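Local coordinates for secreted protein (Streptomyces lividans TK24, PDB 5LXZ), which probably catalyses copper-radical oxidation of its substrate, as a galactose oxidase-like member of the AA5 family, at residues A[125-131]-A[144-150]; A[132-138]-A[190-196]; A[412-416]-A[500-504]; A[506-512]-A[592-597]. The protein carries 1 engineered substitution. One frame throughout, in Å; residues are numbered along the deposited sequence.

Interaction 1: A[125-131]-A[144-150]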
# COMPACT_ATOMS: atom_id res chain seq x y z
N ILE A 125 -31.51 4.90 -22.80
CA ILE A 125 -31.37 6.25 -23.23
C ILE A 125 -30.05 6.37 -23.99
O ILE A 125 -29.04 5.79 -23.59
CB ILE A 125 -31.46 7.25 -22.03
CG1 ILE A 125 -31.39 8.69 -22.51
CG2 ILE A 125 -30.40 6.92 -20.95
CD1 ILE A 125 -31.74 9.73 -21.46
N THR A 126 -30.09 7.10 -25.08
CA THR A 126 -28.90 7.36 -25.86
C THR A 126 -28.53 8.81 -25.67
O THR A 126 -29.34 9.72 -25.87
CB THR A 126 -29.10 6.98 -27.37
OG1 THR A 126 -29.21 5.55 -27.44
CG2 THR A 126 -27.89 7.41 -28.18
N LEU A 127 -27.29 9.04 -25.26
CA LEU A 127 -26.79 10.37 -25.17
C LEU A 127 -25.88 10.58 -26.37
O LEU A 127 -24.88 9.87 -26.52
CB LEU A 127 -26.00 10.55 -23.87
CG LEU A 127 -26.78 10.19 -22.61
CD1 LEU A 127 -25.87 10.25 -21.39
CD2 LEU A 127 -27.99 11.10 -22.41
N PRO A 128 -26.19 11.58 -27.22
CA PRO A 128 -25.32 11.81 -28.36
C PRO A 128 -23.91 12.24 -28.04
O PRO A 128 -23.61 12.78 -26.95
CB PRO A 128 -26.01 12.98 -29.11
CG PRO A 128 -26.87 13.64 -28.08
CD PRO A 128 -27.26 12.59 -27.08
N ALA A 129 -23.04 12.13 -29.03
CA ALA A 129 -21.78 12.81 -28.96
C ALA A 129 -21.99 14.28 -28.68
O ALA A 129 -22.91 14.93 -29.21
CB ALA A 129 -21.01 12.65 -30.27
N GLY A 130 -21.09 14.83 -27.88
CA GLY A 130 -21.15 16.22 -27.50
C GLY A 130 -22.05 16.46 -26.29
O GLY A 130 -22.27 17.61 -25.91
N THR A 131 -22.49 15.39 -25.64
CA THR A 131 -23.20 15.51 -24.36
C THR A 131 -22.23 16.05 -23.31
O THR A 131 -21.10 15.56 -23.20
CB THR A 131 -23.81 14.17 -23.95
OG1 THR A 131 -24.83 13.80 -24.87
CG2 THR A 131 -24.44 14.20 -22.53
N SER A 144 -18.65 14.13 -24.14
CA SER A 144 -18.43 12.87 -24.84
C SER A 144 -18.04 13.12 -26.31
O SER A 144 -18.43 14.12 -26.89
CB SER A 144 -19.67 12.01 -24.79
OG SER A 144 -20.77 12.67 -25.46
N LYS A 145 -17.26 12.20 -26.87
CA LYS A 145 -16.84 12.27 -28.28
C LYS A 145 -17.62 11.33 -29.20
O LYS A 145 -17.63 11.48 -30.43
CB LYS A 145 -15.34 12.00 -28.38
CG LYS A 145 -14.46 13.00 -27.64
CD LYS A 145 -14.54 14.38 -28.24
CE LYS A 145 -13.63 15.35 -27.50
NZ LYS A 145 -13.86 16.74 -27.97
N ASP A 146 -18.30 10.38 -28.60
CA ASP A 146 -19.14 9.43 -29.26
C ASP A 146 -20.46 9.33 -28.53
O ASP A 146 -20.56 9.62 -27.33
CB ASP A 146 -18.51 8.03 -29.25
CG ASP A 146 -17.61 7.78 -30.44
OD1 ASP A 146 -17.91 8.31 -31.54
OD2 ASP A 146 -16.61 7.07 -30.24
N PRO A 147 -21.49 8.84 -29.22
CA PRO A 147 -22.74 8.50 -28.55
C PRO A 147 -22.58 7.31 -27.64
O PRO A 147 -21.65 6.49 -27.83
CB PRO A 147 -23.69 8.18 -29.72
CG PRO A 147 -22.78 7.72 -30.78
CD PRO A 147 -21.54 8.53 -30.67
N VAL A 148 -23.46 7.23 -26.65
CA VAL A 148 -23.51 6.10 -25.76
C VAL A 148 -24.94 5.65 -25.54
O VAL A 148 -25.85 6.49 -25.30
CB VAL A 148 -22.83 6.37 -24.38
CG1 VAL A 148 -23.48 7.54 -23.63
CG2 VAL A 148 -22.79 5.09 -23.52
N LEU A 149 -25.10 4.34 -25.60
CA LEU A 149 -26.34 3.66 -25.37
C LEU A 149 -26.31 3.13 -23.96
O LEU A 149 -25.53 2.23 -23.64
CB LEU A 149 -26.49 2.49 -26.34
CG LEU A 149 -27.69 1.59 -26.06
CD1 LEU A 149 -28.95 2.41 -26.34
CD2 LEU A 149 -27.64 0.34 -26.93
N VAL A 150 -27.16 3.69 -23.10
CA VAL A 150 -27.23 3.27 -21.73
C VAL A 150 -28.44 2.39 -21.61
O VAL A 150 -29.56 2.87 -21.86
CB VAL A 150 -27.37 4.46 -20.76
CG1 VAL A 150 -27.16 3.96 -19.33
CG2 VAL A 150 -26.42 5.58 -21.11
O HOH W 1 -22.27 10.46 -25.38

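Interaction 2: A[132-138]-A[190-196]. With PO4 (phosphate ion), chain F; EDO (1,2-ethanediol), chain Q.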
# COMPACT_ATOMS: atom_id res chain seq x y z
N LYS A 132 -22.72 17.02 -22.54
CA LYS A 132 -21.95 17.66 -21.47
C LYS A 132 -22.34 17.07 -20.14
O LYS A 132 -23.52 16.87 -19.86
CB LYS A 132 -22.23 19.14 -21.44
CG LYS A 132 -21.54 19.91 -22.55
CD LYS A 132 -21.95 21.37 -22.57
CE LYS A 132 -21.14 22.15 -23.60
NZ LYS A 132 -21.31 23.60 -23.31
N PHE A 133 -21.31 16.75 -19.34
CA PHE A 133 -21.47 16.14 -18.02
C PHE A 133 -20.79 17.09 -17.07
O PHE A 133 -19.63 17.43 -17.29
CB PHE A 133 -20.75 14.81 -17.98
CG PHE A 133 -21.32 13.77 -18.87
CD1 PHE A 133 -20.89 13.69 -20.20
CD2 PHE A 133 -22.24 12.84 -18.40
CE1 PHE A 133 -21.40 12.70 -21.02
CE2 PHE A 133 -22.75 11.84 -19.23
CZ PHE A 133 -22.32 11.79 -20.54
N THR A 134 -21.48 17.52 -16.01
CA THR A 134 -20.93 18.52 -15.07
C THR A 134 -20.91 17.92 -13.66
O THR A 134 -21.92 17.42 -13.19
CB THR A 134 -21.72 19.82 -15.13
OG1 THR A 134 -21.68 20.31 -16.47
CG2 THR A 134 -21.16 20.86 -14.23
N GLY A 135 -19.76 18.00 -13.00
CA GLY A 135 -19.62 17.38 -11.69
C GLY A 135 -20.44 18.16 -10.68
O GLY A 135 -20.28 19.39 -10.53
N LYS A 136 -21.29 17.47 -9.95
CA LYS A 136 -22.18 18.17 -9.02
C LYS A 136 -21.42 18.80 -7.86
O LYS A 136 -21.83 19.84 -7.32
CB LYS A 136 -23.27 17.21 -8.55
CG LYS A 136 -24.17 16.84 -9.70
CD LYS A 136 -25.13 15.74 -9.30
CE LYS A 136 -25.99 15.32 -10.48
NZ LYS A 136 -26.89 14.22 -10.13
N GLU A 137 -20.33 18.17 -7.46
CA GLU A 137 -19.44 18.76 -6.46
C GLU A 137 -18.36 19.62 -7.11
O GLU A 137 -18.12 20.76 -6.68
CB GLU A 137 -18.82 17.67 -5.60
CG GLU A 137 -17.94 18.17 -4.49
CD GLU A 137 -17.06 17.08 -3.90
OE1 GLU A 137 -16.53 16.24 -4.67
OE2 GLU A 137 -16.86 17.14 -2.66
N ASN A 138 -17.65 19.05 -8.09
CA ASN A 138 -16.47 19.77 -8.64
C ASN A 138 -16.79 20.92 -9.59
O ASN A 138 -15.92 21.75 -9.84
CB ASN A 138 -15.43 18.82 -9.26
CG ASN A 138 -15.95 18.02 -10.45
OD1 ASN A 138 -16.62 18.56 -11.34
ND2 ASN A 138 -15.68 16.73 -10.44
N GLU A 190 -13.63 10.98 -7.44
CA GLU A 190 -14.92 10.63 -8.00
C GLU A 190 -15.93 11.75 -7.81
O GLU A 190 -15.99 12.39 -6.76
CB GLU A 190 -15.44 9.40 -7.26
CG GLU A 190 -16.80 8.89 -7.71
CD GLU A 190 -17.31 7.78 -6.83
OE1 GLU A 190 -16.56 6.79 -6.70
OE2 GLU A 190 -18.47 7.88 -6.33
N ASP A 191 -16.80 11.93 -8.79
CA ASP A 191 -17.96 12.78 -8.64
C ASP A 191 -19.15 12.16 -9.39
O ASP A 191 -18.97 11.25 -10.17
CB ASP A 191 -17.69 14.23 -9.07
CG ASP A 191 -18.61 15.25 -8.41
OD1 ASP A 191 -19.47 14.89 -7.52
OD2 ASP A 191 -18.46 16.45 -8.76
N ASN A 192 -20.32 12.65 -9.03
CA ASN A 192 -21.58 12.37 -9.70
C ASN A 192 -21.81 13.53 -10.64
O ASN A 192 -21.70 14.72 -10.22
CB ASN A 192 -22.68 12.26 -8.65
CG ASN A 192 -24.02 11.89 -9.19
OD1 ASN A 192 -24.52 12.51 -10.10
ND2 ASN A 192 -24.67 10.94 -8.52
N TYR A 193 -22.13 13.22 -11.89
CA TYR A 193 -22.18 14.20 -12.95
C TYR A 193 -23.59 14.38 -13.45
O TYR A 193 -24.26 13.40 -13.74
CB TYR A 193 -21.28 13.77 -14.14
CG TYR A 193 -19.83 13.97 -13.79
CD1 TYR A 193 -19.17 13.07 -12.96
CD2 TYR A 193 -19.14 15.08 -14.21
CE1 TYR A 193 -17.85 13.26 -12.60
CE2 TYR A 193 -17.83 15.30 -13.84
CZ TYR A 193 -17.17 14.39 -13.03
OH TYR A 193 -15.86 14.67 -12.63
N ARG A 194 -24.03 15.62 -13.57
CA ARG A 194 -25.30 15.97 -14.17
C ARG A 194 -25.16 15.93 -15.69
O ARG A 194 -24.21 16.41 -16.21
CB ARG A 194 -25.71 17.38 -13.71
CG ARG A 194 -27.20 17.66 -13.95
CD ARG A 194 -27.57 19.10 -13.58
NE ARG A 194 -27.10 20.05 -14.57
CZ ARG A 194 -27.77 20.41 -15.67
NH1 ARG A 194 -28.91 19.85 -15.98
NH2 ARG A 194 -27.25 21.31 -16.49
N VAL A 195 -26.13 15.32 -16.37
CA VAL A 195 -26.17 15.31 -17.82
C VAL A 195 -26.93 16.53 -18.31
O VAL A 195 -28.13 16.65 -18.08
CB VAL A 195 -26.87 14.05 -18.34
CG1 VAL A 195 -26.87 14.04 -19.87
CG2 VAL A 195 -26.19 12.82 -17.78
N GLN A 196 -26.22 17.44 -18.96
CA GLN A 196 -26.85 18.68 -19.43
C GLN A 196 -27.85 18.40 -20.55
O GLN A 196 -27.62 17.57 -21.41
CB GLN A 196 -25.82 19.66 -19.93
CG GLN A 196 -24.87 20.15 -18.85
CD GLN A 196 -24.05 21.35 -19.29
OE1 GLN A 196 -24.39 22.06 -20.27
NE2 GLN A 196 -22.98 21.60 -18.56
P PO4 F . -24.76 22.85 -14.11
O1 PO4 F . -25.40 23.24 -15.43
O2 PO4 F . -24.73 21.35 -14.00
O3 PO4 F . -23.37 23.49 -14.06
O4 PO4 F . -25.54 23.43 -12.99
C1 EDO Q . -20.43 7.33 -2.60
O1 EDO Q . -20.15 8.03 -1.38
C2 EDO Q . -19.15 7.40 -3.41
O2 EDO Q . -19.03 6.43 -4.45
O HOH W 2 -25.45 17.91 -23.09
O HOH W 3 -15.37 13.97 -4.73
O HOH W 4 -18.75 13.58 -4.77

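Interaction 3: A[412-416]-A[500-504]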
# COMPACT_ATOMS: atom_id res chain seq x y z
N ILE A 412 10.65 0.12 9.31
CA ILE A 412 11.11 0.02 10.68
C ILE A 412 12.41 -0.78 10.73
O ILE A 412 12.54 -1.82 10.07
CB ILE A 412 10.08 -0.70 11.54
CG1 ILE A 412 8.75 0.09 11.56
CG2 ILE A 412 10.59 -0.92 12.94
CD1 ILE A 412 7.63 -0.74 12.16
N LEU A 413 13.41 -0.29 11.47
CA LEU A 413 14.66 -1.01 11.68
C LEU A 413 14.73 -1.58 13.10
O LEU A 413 14.04 -1.09 14.00
CB LEU A 413 15.85 -0.04 11.50
CG LEU A 413 16.35 0.13 10.05
CD1 LEU A 413 15.32 0.37 9.02
CD2 LEU A 413 17.45 1.20 10.00
N PRO A 414 15.61 -2.56 13.31
CA PRO A 414 15.66 -3.25 14.61
C PRO A 414 16.20 -2.48 15.80
O PRO A 414 16.07 -2.96 16.94
CB PRO A 414 16.49 -4.50 14.32
CG PRO A 414 17.26 -4.17 13.14
CD PRO A 414 16.43 -3.25 12.30
N ASP A 415 16.76 -1.30 15.56
CA ASP A 415 17.19 -0.43 16.64
C ASP A 415 16.14 0.60 17.05
O ASP A 415 16.43 1.52 17.81
CB ASP A 415 18.51 0.26 16.27
CG ASP A 415 18.38 1.19 15.10
OD1 ASP A 415 17.33 1.20 14.42
OD2 ASP A 415 19.33 1.96 14.85
N ASP A 416 14.92 0.48 16.50
CA ASP A 416 13.79 1.40 16.73
C ASP A 416 13.83 2.65 15.88
O ASP A 416 12.90 3.49 15.98
CB ASP A 416 13.54 1.76 18.18
CG ASP A 416 13.27 0.58 19.05
OD1 ASP A 416 12.74 -0.44 18.57
OD2 ASP A 416 13.54 0.66 20.28
N THR A 500 22.62 -0.50 3.48
CA THR A 500 23.27 -1.00 4.67
C THR A 500 23.32 0.15 5.68
O THR A 500 24.01 1.16 5.43
CB THR A 500 24.71 -1.46 4.36
OG1 THR A 500 24.67 -2.54 3.44
CG2 THR A 500 25.41 -1.93 5.59
N PRO A 501 22.59 0.07 6.78
CA PRO A 501 22.51 1.22 7.68
C PRO A 501 23.84 1.44 8.46
O PRO A 501 24.66 0.54 8.51
CB PRO A 501 21.35 0.85 8.65
CG PRO A 501 20.55 -0.14 7.85
CD PRO A 501 21.54 -0.93 7.07
N PRO A 502 23.97 2.57 9.11
CA PRO A 502 25.20 2.87 9.86
C PRO A 502 25.54 1.79 10.88
O PRO A 502 26.73 1.51 11.14
CB PRO A 502 24.84 4.15 10.59
CG PRO A 502 23.83 4.83 9.71
CD PRO A 502 23.05 3.72 9.10
N TYR A 503 24.52 1.13 11.45
CA TYR A 503 24.77 0.13 12.49
C TYR A 503 25.54 -1.10 12.06
O TYR A 503 25.98 -1.88 12.93
CB TYR A 503 23.47 -0.22 13.25
CG TYR A 503 22.27 -0.78 12.47
CD1 TYR A 503 22.44 -1.75 11.50
CD2 TYR A 503 20.99 -0.39 12.77
CE1 TYR A 503 21.37 -2.28 10.80
CE2 TYR A 503 19.90 -0.92 12.09
CZ TYR A 503 20.10 -1.86 11.11
OH TYR A 503 19.00 -2.38 10.43
N LEU A 504 25.74 -1.29 10.75
CA LEU A 504 26.58 -2.36 10.28
C LEU A 504 28.00 -1.92 9.95
O LEU A 504 28.79 -2.75 9.50
CB LEU A 504 25.96 -3.06 9.11
CG LEU A 504 24.63 -3.75 9.44
CD1 LEU A 504 24.19 -4.62 8.29
CD2 LEU A 504 24.64 -4.55 10.74

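Interaction 4: A[506-512]-A[592-597]. With PO4 (phosphate ion), chain G.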
# COMPACT_ATOMS: atom_id res chain seq x y z
N ARG A 506 30.10 -0.46 12.30
CA ARG A 506 30.42 -0.17 13.69
C ARG A 506 31.25 -1.36 14.20
O ARG A 506 31.97 -1.99 13.41
CB ARG A 506 29.12 0.07 14.47
CG ARG A 506 28.92 1.52 14.83
CD ARG A 506 27.55 2.02 14.41
NE ARG A 506 27.53 3.43 14.06
CZ ARG A 506 26.42 4.14 13.98
NH1 ARG A 506 25.25 3.54 14.22
NH2 ARG A 506 26.44 5.43 13.66
N ASP A 507 31.20 -1.64 15.50
CA ASP A 507 31.78 -2.86 16.08
C ASP A 507 31.03 -4.13 15.63
O ASP A 507 29.90 -4.08 15.09
CB ASP A 507 31.82 -2.76 17.61
CG ASP A 507 32.85 -1.74 18.11
OD1 ASP A 507 32.58 -0.53 18.02
OD2 ASP A 507 33.92 -2.15 18.60
N SER A 508 31.65 -5.27 15.88
CA SER A 508 31.07 -6.56 15.56
C SER A 508 29.68 -6.70 16.13
O SER A 508 29.34 -6.17 17.19
CB SER A 508 31.95 -7.68 16.08
OG SER A 508 33.26 -7.52 15.57
N ARG A 509 28.84 -7.40 15.43
CA ARG A 509 27.46 -7.46 15.84
C ARG A 509 27.27 -8.60 16.84
O ARG A 509 28.06 -9.56 16.87
CB ARG A 509 26.54 -7.50 14.61
CG ARG A 509 26.64 -8.73 13.76
CD ARG A 509 26.12 -8.47 12.37
NE ARG A 509 24.72 -8.05 12.37
CZ ARG A 509 23.97 -7.91 11.30
NH1 ARG A 509 24.42 -8.15 10.07
NH2 ARG A 509 22.74 -7.54 11.46
N PRO A 510 26.25 -8.49 17.71
CA PRO A 510 25.94 -9.61 18.57
C PRO A 510 25.58 -10.85 17.78
O PRO A 510 24.90 -10.77 16.74
CB PRO A 510 24.74 -9.14 19.41
CG PRO A 510 24.30 -7.87 18.84
CD PRO A 510 25.34 -7.36 17.91
N ASP A 511 26.06 -11.99 18.24
CA ASP A 511 25.71 -13.27 17.67
C ASP A 511 24.36 -13.72 18.23
O ASP A 511 23.96 -13.34 19.33
CB ASP A 511 26.79 -14.31 17.99
CG ASP A 511 26.94 -14.55 19.48
OD1 ASP A 511 27.27 -13.59 20.23
OD2 ASP A 511 26.68 -15.70 19.93
N LEU A 512 23.65 -14.56 17.48
CA LEU A 512 22.37 -15.08 17.92
C LEU A 512 22.08 -16.38 17.20
O LEU A 512 22.11 -16.44 15.97
CB LEU A 512 21.27 -14.03 17.62
CG LEU A 512 19.87 -14.38 18.12
CD1 LEU A 512 19.79 -14.45 19.63
CD2 LEU A 512 18.91 -13.34 17.57
N GLU A 592 25.65 -0.50 21.86
CA GLU A 592 26.12 0.39 20.79
C GLU A 592 25.02 0.61 19.73
O GLU A 592 25.19 1.41 18.82
CB GLU A 592 27.34 -0.20 20.09
CG GLU A 592 28.49 -0.55 21.03
CD GLU A 592 29.65 -1.23 20.31
OE1 GLU A 592 30.18 -0.58 19.40
OE2 GLU A 592 30.02 -2.39 20.65
N GLY A 593 23.90 -0.11 19.85
CA GLY A 593 22.82 -0.04 18.86
C GLY A 593 23.02 -0.95 17.66
O GLY A 593 22.35 -0.78 16.63
N THR A 594 23.90 -1.93 17.78
CA THR A 594 24.20 -2.84 16.68
C THR A 594 23.32 -4.09 16.80
O THR A 594 23.32 -4.76 17.82
CB THR A 594 25.67 -3.27 16.68
OG1 THR A 594 26.46 -2.08 16.70
CG2 THR A 594 26.00 -4.06 15.47
N PRO A 595 22.53 -4.40 15.75
CA PRO A 595 21.67 -5.58 15.79
C PRO A 595 22.33 -6.85 15.33
O PRO A 595 23.20 -6.83 14.44
CB PRO A 595 20.56 -5.19 14.81
CG PRO A 595 21.27 -4.37 13.77
CD PRO A 595 22.36 -3.62 14.51
N SER A 596 21.94 -7.95 15.92
CA SER A 596 22.21 -9.26 15.36
C SER A 596 21.55 -9.43 14.02
O SER A 596 20.72 -8.59 13.60
CB SER A 596 21.68 -10.33 16.29
OG SER A 596 20.26 -10.29 16.37
N LYS A 597 21.92 -10.47 13.31
CA LYS A 597 21.06 -10.99 12.27
C LYS A 597 19.86 -11.60 12.95
O LYS A 597 19.96 -12.10 14.07
CB LYS A 597 21.77 -12.02 11.43
CG LYS A 597 22.99 -11.44 10.70
CD LYS A 597 23.62 -12.46 9.79
CE LYS A 597 24.86 -11.87 9.18
NZ LYS A 597 25.51 -12.86 8.29
P PO4 G . 27.15 -8.95 7.83
O1 PO4 G . 27.90 -10.20 7.44
O2 PO4 G . 25.71 -9.13 7.32
O3 PO4 G . 27.19 -8.76 9.34
O4 PO4 G . 27.81 -7.73 7.26
O HOH W 5 28.51 -3.78 18.44
O HOH W 6 24.27 -11.95 14.34

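Interaction 1: A[125-131]-A[144-150]
I125 and V150 form an antiparallel hydrogen-bonded pair, I125 N giving to V150 O at 3.0 Å and V150 N returning to I125 O; two residues along, L127 and V148 repeat the exchange, with L127 N 2.9 Å from V148 O. The four side chains share one face of this two-stranded sheet. CG2 of I125 lies alongside CB of V150 (3.9 Å), and V148, with CG1 held between its backbone N and carbonyl carbon (chi1 60°), offers that methyl to CB of L127. On the other face T126 OG1 meets the CD1 methyl of L149 at 3.3 Å. Past the strands comes a type II turn, P128 to T131, whose G130 takes a positive phi of 85°. G130 N reaches S144 O (2.9 Å), and S144 N bonds to T131 O at 3.0 Å. T131 N closes the turn on P128 O, and T131 OG1 adds a 2.6 Å bond to a lone pair of the same oxygen. One water lies within bonding distance of S144 OG (2.7 Å), L127 O and D146 O. Further out, L127 and V150 pack on V116 of strand 111-118, and S144 and V148 on I174 of strand 164-177. Main-chain bonds thus set the register of this pair within the GlxA barrel domain, leaving the attachment of its aliphatic face to side-chain packing.

Interaction 2: A[132-138]-A[190-196]
K132 O accepts Q196 N at 2.9 Å, while the Q196 amide crosses the lysine stem, its OE1 3.4 Å from K132 CD. F133 brings CE2 to within 3.9 Å of V195 CG2 and has Y193 CB at its ring edge; M114 and V116 of strand 111-118 also pack on it. T134 exchanges both backbone bonds with R194, and its OG1 receives Q196 NE2 (2.8 Å) in the amide plane as well as bonding to T141. R194 instead sends NE and NH2 to a phosphate, probably from the crystallisation liquor. G135 lays its CA over the face of Y193, 3.8 Å from the ring centroid, a CH-pi contact. K136 N bonds almost straight to N192 O (170°), and its extended chain carries NZ to N192 OD1 (2.9 Å). E137 N and N138 N converge on D191 OD2, the second at 2.8 Å, so one carboxylate oxygen holds the bend after the strand. N138 folds its amide back (chi1 62°), directing ND2 to Y193 OH at 3.0 Å while OD1 takes K140 N. Strand 191-195 also pairs with strand 206-210, and strand 132-135 with 141-144, placing this antiparallel pair within the curled sheet of the GlxA beta-barrel domain.

Interaction 3: A[412-416]-A[500-504]
Y503 pushes its phenol against L413, P414 and D415, and nearly all of this buried contact is van der Waals packing around that one ring. The apolar part centres on the far end of the tyrosine. CD2 of L413 touches Y503 CE2 at 3.9 Å and also reaches P501 CG at 4.0 Å, so the leucine bridges ring and proline. P414 meets the tyrosine at about a right angle, its CD 3.3 Å from Y503 OH. P501 belongs to the same packing: its CB stands over the centre of one face of Y503, 3.7 Å above the ring plane. The tyrosine takes the crowded position, CG between backbone N and carbonyl carbon (chi1 59°), which directs the ring across to the 412-416 loop.

The polar part involves no direct hydrogen bond between the segments. D415 sets its carboxylate at the ring edge, OD2 3.6 Å from Y503 CD2, with the two planes almost perpendicular (87°). Its OD1 bonds to S417, and the buried Y503 OH is satisfied by the carbonyl of G470.

Backbone bonds shape each partner separately: D416 N to L413 O (3.1 Å) closes a type I turn, and L504 N to P501 O (3.1 Å) belongs to the 3-10 segment. D416 then forms salt bridges to K537 and R539 on strand 535-541. Strand 496-500 lies in a four-stranded sheet, a propeller blade completed by the N-terminal strand 14-18. Y503 therefore packs the chain leaving that blade against the hairpin turn of a neighbouring Kelch blade, where the galactose oxidase-like propeller meets its C-terminal domain.

Interaction 4: A[506-512]-A[592-597]
R509 grips the carbonyl of P595 side-on, joining the loop that leads to strand 517-518 of the galactose oxidase-like early set domain to that between strands 582-590 and 599-603. NE donates to P595 O at 2.8 Å in the carbonyl plane, and NH2 adds a second bond to that oxygen from above the plane (3.1 Å). NH2 also bonds weakly to S596 O and to the carbonyl of D469. NH1 points to O3 of a phosphate, probably from the crystallisation liquor, that R471 also binds. Every guanidinium nitrogen therefore has an acceptor.

Two waters bridge the segments. One donates to P510 O (2.7 Å) and accepts K597 N (3.0 Å); another donates to S508 O and bonds to T594 OG1. S596 OG donates to K597 O at 2.9 Å and is also bonded to V588 N. At the exposed end, D507 OD1 and E592 OE1 are two acceptors only 2.8 Å apart, a closeness that may favour protonation of one carboxylate. T594 CG2 packs on R509 CB at 3.6 Å, and P510 CD lies against T594 O. K597, crossing the arginine at about a right angle, sets its CG 3.6 Å above the centre of the R509 guanidinium plane.

Interactions 1 and 2 both build the GlxA barrel domain and touch one another: T131 and L127 pack on V195, and S144 on F133. Each mixes a buried aliphatic or aromatic face with a more exposed rim, but the first relies on backbone and turn bonds, the second also on side-chain amides and a carboxylate. Interactions 3 and 4 lie on the opposite side of the chain's centre, about 58 and 67 Å from interaction 1 between centres. They are neighbours too, with Y503 packed on P595 and L504 on R509. Of these, 412-416 with 500-504 is buried and mostly apolar, whereas 506-512 with 592-597 runs to the surface with charge and water.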